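Local coordinates for TerD domain-containing protein (Streptomyces coelicolor A3, PDB 2QZ7) that is of unknown function but, as a homologue of the tellurium resistance protein TerD, may take part in a related stress response, at residues A[105-110]-A[164-169]; A[130-135]-A[156-161]. All coordinates share one frame; numbering follows the deposited sequence.

Contact 1. Residues A[105-110]-A[164-169]; sequences ARVIVG and GAWEFR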
# COMPACT_ATOMS: atom_id res chain seq x y z
N ALA A 105 16.24 1.17 -3.19
CA ALA A 105 16.60 1.07 -1.78
C ALA A 105 15.47 1.38 -0.82
O ALA A 105 15.65 1.31 0.42
CB ALA A 105 17.87 1.96 -1.46
N ARG A 106 14.30 1.73 -1.38
CA ARG A 106 13.14 2.04 -0.56
C ARG A 106 11.87 1.65 -1.31
O ARG A 106 11.75 1.89 -2.53
CB ARG A 106 13.15 3.54 -0.22
CG ARG A 106 11.94 4.02 0.58
CD ARG A 106 12.28 5.47 1.13
NE ARG A 106 11.19 5.94 1.97
CZ ARG A 106 10.23 6.79 1.61
NH1 ARG A 106 10.18 7.31 0.39
NH2 ARG A 106 9.31 7.12 2.50
N VAL A 107 10.94 1.05 -0.56
CA VAL A 107 9.62 0.72 -1.05
C VAL A 107 8.58 1.23 -0.05
O VAL A 107 8.74 1.07 1.17
CB VAL A 107 9.45 -0.83 -1.25
CG1 VAL A 107 8.02 -1.14 -1.79
CG2 VAL A 107 10.52 -1.34 -2.21
N ILE A 108 7.53 1.87 -0.54
CA ILE A 108 6.44 2.19 0.33
C ILE A 108 5.13 1.67 -0.17
O ILE A 108 4.84 1.71 -1.37
CB ILE A 108 6.45 3.68 0.80
CG1 ILE A 108 5.16 4.20 1.39
CG2 ILE A 108 6.99 4.67 -0.19
CD1 ILE A 108 5.64 5.28 2.51
N VAL A 109 4.34 1.12 0.74
CA VAL A 109 3.05 0.53 0.32
C VAL A 109 1.94 1.19 1.12
O VAL A 109 2.14 1.55 2.28
CB VAL A 109 3.06 -1.03 0.46
CG1 VAL A 109 3.28 -1.43 1.86
CG2 VAL A 109 1.75 -1.65 -0.08
N GLY A 110 0.81 1.40 0.47
CA GLY A 110 -0.34 2.04 1.08
C GLY A 110 -1.64 1.55 0.44
O GLY A 110 -1.64 0.58 -0.36
N GLY A 164 22.66 -3.84 3.32
CA GLY A 164 21.80 -4.08 2.17
C GLY A 164 20.56 -4.87 2.51
O GLY A 164 19.69 -5.06 1.67
N ALA A 165 20.48 -5.34 3.76
CA ALA A 165 19.27 -6.04 4.20
C ALA A 165 18.07 -5.10 4.37
O ALA A 165 18.22 -3.98 4.88
CB ALA A 165 19.52 -6.80 5.49
N TRP A 166 16.91 -5.59 3.94
CA TRP A 166 15.62 -4.92 4.07
C TRP A 166 15.02 -4.92 5.45
O TRP A 166 14.90 -5.96 6.09
CB TRP A 166 14.61 -5.56 3.11
CG TRP A 166 14.95 -5.30 1.69
CD1 TRP A 166 15.64 -6.13 0.87
CD2 TRP A 166 14.66 -4.11 0.92
NE1 TRP A 166 15.78 -5.54 -0.37
CE2 TRP A 166 15.20 -4.30 -0.36
CE3 TRP A 166 13.99 -2.91 1.20
CZ2 TRP A 166 15.11 -3.33 -1.37
CZ3 TRP A 166 13.88 -1.96 0.21
CH2 TRP A 166 14.44 -2.17 -1.06
N GLU A 167 14.59 -3.74 5.88
CA GLU A 167 13.93 -3.56 7.16
C GLU A 167 12.56 -2.94 6.99
O GLU A 167 12.30 -2.26 6.01
CB GLU A 167 14.82 -2.74 8.11
CG GLU A 167 16.05 -3.49 8.47
CD GLU A 167 17.10 -2.68 9.19
OE1 GLU A 167 17.09 -1.43 9.10
OE2 GLU A 167 17.95 -3.31 9.82
N PHE A 168 11.67 -3.25 7.94
CA PHE A 168 10.31 -2.77 7.92
C PHE A 168 10.17 -1.62 8.91
O PHE A 168 10.80 -1.60 9.95
CB PHE A 168 9.35 -3.93 8.27
CG PHE A 168 8.06 -3.50 8.89
CD1 PHE A 168 6.99 -3.09 8.11
CD2 PHE A 168 7.91 -3.54 10.28
CE1 PHE A 168 5.79 -2.72 8.70
CE2 PHE A 168 6.71 -3.16 10.87
CZ PHE A 168 5.67 -2.75 10.09
N ARG A 169 9.34 -0.66 8.56
CA ARG A 169 8.87 0.32 9.53
C ARG A 169 7.41 0.56 9.29
O ARG A 169 6.98 0.68 8.14
CB ARG A 169 9.67 1.61 9.48
CG ARG A 169 10.79 1.53 10.46
CD ARG A 169 11.76 2.63 10.37
NE ARG A 169 11.43 3.75 11.25
CZ ARG A 169 12.01 4.93 11.15
NH1 ARG A 169 12.96 5.13 10.23
NH2 ARG A 169 11.68 5.92 11.97
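NH1 of Arg106 is gripped by two backbone carbonyl oxygens, those of Pro56 and Gly187, while NE forms a salt bridge to Glu157 OE2; the backbone N of the same residue meets the six-membered ring of Trp166. Arg106 and Ala105 make a classic beta bulge, both facing Tyr51 on the neighbouring strand. The contact joins next-but-one strands of one antiparallel sheet: strand 152-160 lies between 105-110 and 166-169, whose axes come within 8.9 Å and run roughly the same way, 35° apart. No hydrogen bond links them; mainly the indole of Trp166 bridges the gap. With CG of Trp166 beside its own backbone N (chi1 -67°), the indole packs on Arg160 of the middle strand and on Leu97 and Leu100 of a loop, and its far end settles on the bulge. CH2 of Trp166 lies 3.7 Å from the carbonyl C of Ala105, which it approaches obliquely, and 3.9 Å from Arg106 N, which sits at the ring edge, near the ring plane. Val107 points toward it, the two side chains crossing at about a right angle, and its CG2 rests 4.2 Å from Trp166 CH2.

Contact 2. Residues A[130-135]-A[156-161]; sequences VVVAEG and AEFTRN
Val132 projects from strand 129-134 toward Ala156 and Phe158, which stand two residues apart on strand 152-160. Its CB carries two methyls: CG1 reaches the ring of Phe158, and both lie near the methyl of Ala156. CG1, anti to the backbone N of Val132 (chi1 179°), is directed at the aromatic ring and lies 4.1 Å from Phe158 CZ. It arrives at the ring edge, close to the ring plane, so the phenyl offers this methyl its rim and not its face. CG2, the branch beside the backbone N, lies 4.3 Å from Ala156 CB. The short methyl of Ala156 also packs against its own strand mate, with Ala156 CB 4.2 Å from Phe158 CZ, so that Val132 is received by a small apolar group and a large one side by side.

Phe158 comes from the opposite direction to Val132. Its CG is anti to its own carbonyl carbon (chi1 -46°), and the ring points its CZ at the valine. Around it, Trp166 and Phe168 of the adjoining strand, Val26 of the facing sheet, and Leu23 and Leu97 from loops also touch the phenyl, while Leu139 and Leu140 lie against Val132. All three touching residues are buried. No hydrogen bond crosses the contact, and the nearest CA atoms, those of Val132 and Ala156, are 7.8 Å apart: the two strands belong to different sheets and meet through apolar side chains alone. This is the interior of a beta sandwich, two antiparallel sheets packed face to face, here within the TerD domain.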
# COMPACT_ATOMS: atom_id res chain seq x y z
N VAL A 130 -5.87 -4.11 7.07
CA VAL A 130 -4.67 -4.51 6.36
C VAL A 130 -3.77 -5.34 7.30
O VAL A 130 -3.76 -5.14 8.52
CB VAL A 130 -3.93 -3.24 5.77
CG1 VAL A 130 -3.33 -2.33 6.88
CG2 VAL A 130 -2.91 -3.62 4.72
N VAL A 131 -3.06 -6.31 6.72
CA VAL A 131 -2.05 -7.05 7.46
C VAL A 131 -0.78 -7.12 6.62
O VAL A 131 -0.83 -7.51 5.44
CB VAL A 131 -2.54 -8.51 7.83
CG1 VAL A 131 -1.42 -9.33 8.52
CG2 VAL A 131 -3.80 -8.46 8.73
N VAL A 132 0.35 -6.74 7.24
CA VAL A 132 1.65 -6.82 6.63
C VAL A 132 2.43 -7.94 7.33
O VAL A 132 2.53 -7.96 8.56
CB VAL A 132 2.38 -5.45 6.78
CG1 VAL A 132 3.78 -5.48 6.16
CG2 VAL A 132 1.52 -4.36 6.15
N ALA A 133 2.98 -8.88 6.57
CA ALA A 133 3.67 -10.02 7.21
C ALA A 133 4.86 -10.48 6.41
O ALA A 133 4.91 -10.27 5.20
CB ALA A 133 2.72 -11.18 7.37
N GLU A 134 5.81 -11.13 7.10
CA GLU A 134 6.82 -11.93 6.41
C GLU A 134 6.50 -13.41 6.65
O GLU A 134 6.79 -13.94 7.74
CB GLU A 134 8.26 -11.60 6.85
CG GLU A 134 9.26 -12.30 5.94
CD GLU A 134 10.74 -12.31 6.39
OE1 GLU A 134 11.04 -12.16 7.62
OE2 GLU A 134 11.58 -12.53 5.49
N GLY A 135 5.88 -14.06 5.67
CA GLY A 135 5.41 -15.42 5.89
C GLY A 135 4.47 -15.42 7.08
O GLY A 135 3.46 -14.69 7.11
N ALA A 156 3.25 1.01 5.32
CA ALA A 156 4.54 0.36 5.63
C ALA A 156 5.66 0.85 4.73
O ALA A 156 5.44 1.10 3.53
CB ALA A 156 4.41 -1.20 5.51
N GLU A 157 6.86 0.93 5.30
CA GLU A 157 8.03 1.32 4.54
C GLU A 157 9.07 0.19 4.63
O GLU A 157 9.34 -0.30 5.73
CB GLU A 157 8.64 2.61 5.16
CG GLU A 157 9.87 3.08 4.46
CD GLU A 157 10.63 4.13 5.20
OE1 GLU A 157 11.19 3.82 6.28
OE2 GLU A 157 10.72 5.26 4.67
N PHE A 158 9.64 -0.22 3.50
CA PHE A 158 10.81 -1.10 3.49
C PHE A 158 12.01 -0.32 2.94
O PHE A 158 11.90 0.39 1.92
CB PHE A 158 10.54 -2.38 2.67
CG PHE A 158 9.20 -3.02 2.98
CD1 PHE A 158 9.05 -3.84 4.10
CD2 PHE A 158 8.11 -2.77 2.18
CE1 PHE A 158 7.80 -4.40 4.41
CE2 PHE A 158 6.85 -3.36 2.44
CZ PHE A 158 6.70 -4.15 3.58
N THR A 159 13.13 -0.40 3.66
CA THR A 159 14.37 0.29 3.28
C THR A 159 15.54 -0.67 3.50
O THR A 159 15.47 -1.56 4.36
CB THR A 159 14.61 1.62 4.08
OG1 THR A 159 14.61 1.34 5.48
CG2 THR A 159 13.53 2.64 3.80
N ARG A 160 16.60 -0.49 2.70
CA ARG A 160 17.84 -1.28 2.86
C ARG A 160 18.81 -0.73 3.94
O ARG A 160 18.99 0.49 4.10
CB ARG A 160 18.62 -1.35 1.53
CG ARG A 160 17.93 -2.07 0.37
CD ARG A 160 18.90 -2.13 -0.84
NE ARG A 160 18.31 -2.77 -2.02
CZ ARG A 160 18.38 -4.08 -2.25
NH1 ARG A 160 19.00 -4.86 -1.39
NH2 ARG A 160 17.82 -4.62 -3.33
N ASN A 161 19.44 -1.67 4.64
CA ASN A 161 20.58 -1.40 5.52
C ASN A 161 21.81 -0.87 4.81
O ASN A 161 21.86 -0.78 3.58
CB ASN A 161 20.98 -2.67 6.29
CG ASN A 161 20.38 -2.71 7.68
OD1 ASN A 161 19.65 -1.80 8.07
ND2 ASN A 161 20.71 -3.75 8.45

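The centres of the two contacts are only 6 Å apart, and segment 156-161 of contact 2 lies on strand 152-160, which runs between the two strands that contact 1 joins, 104-113 and the edge strand 166-175. From that middle strand contact 2 crosses to strand 129-134 of the other sheet. Backbone bonds tie them together: Val107 N to Phe158 O at 2.7 Å and Glu167 N to Thr159 O at 2.8 Å, both probable hydrogen bonds. Along the chain, contact 2 is nested inside the loop closed by contact 1. Contact 1 is thus a packing across the face of one sheet, beside the place where contact 2 joins that sheet to the other, and none of their residues belongs to a sodium site.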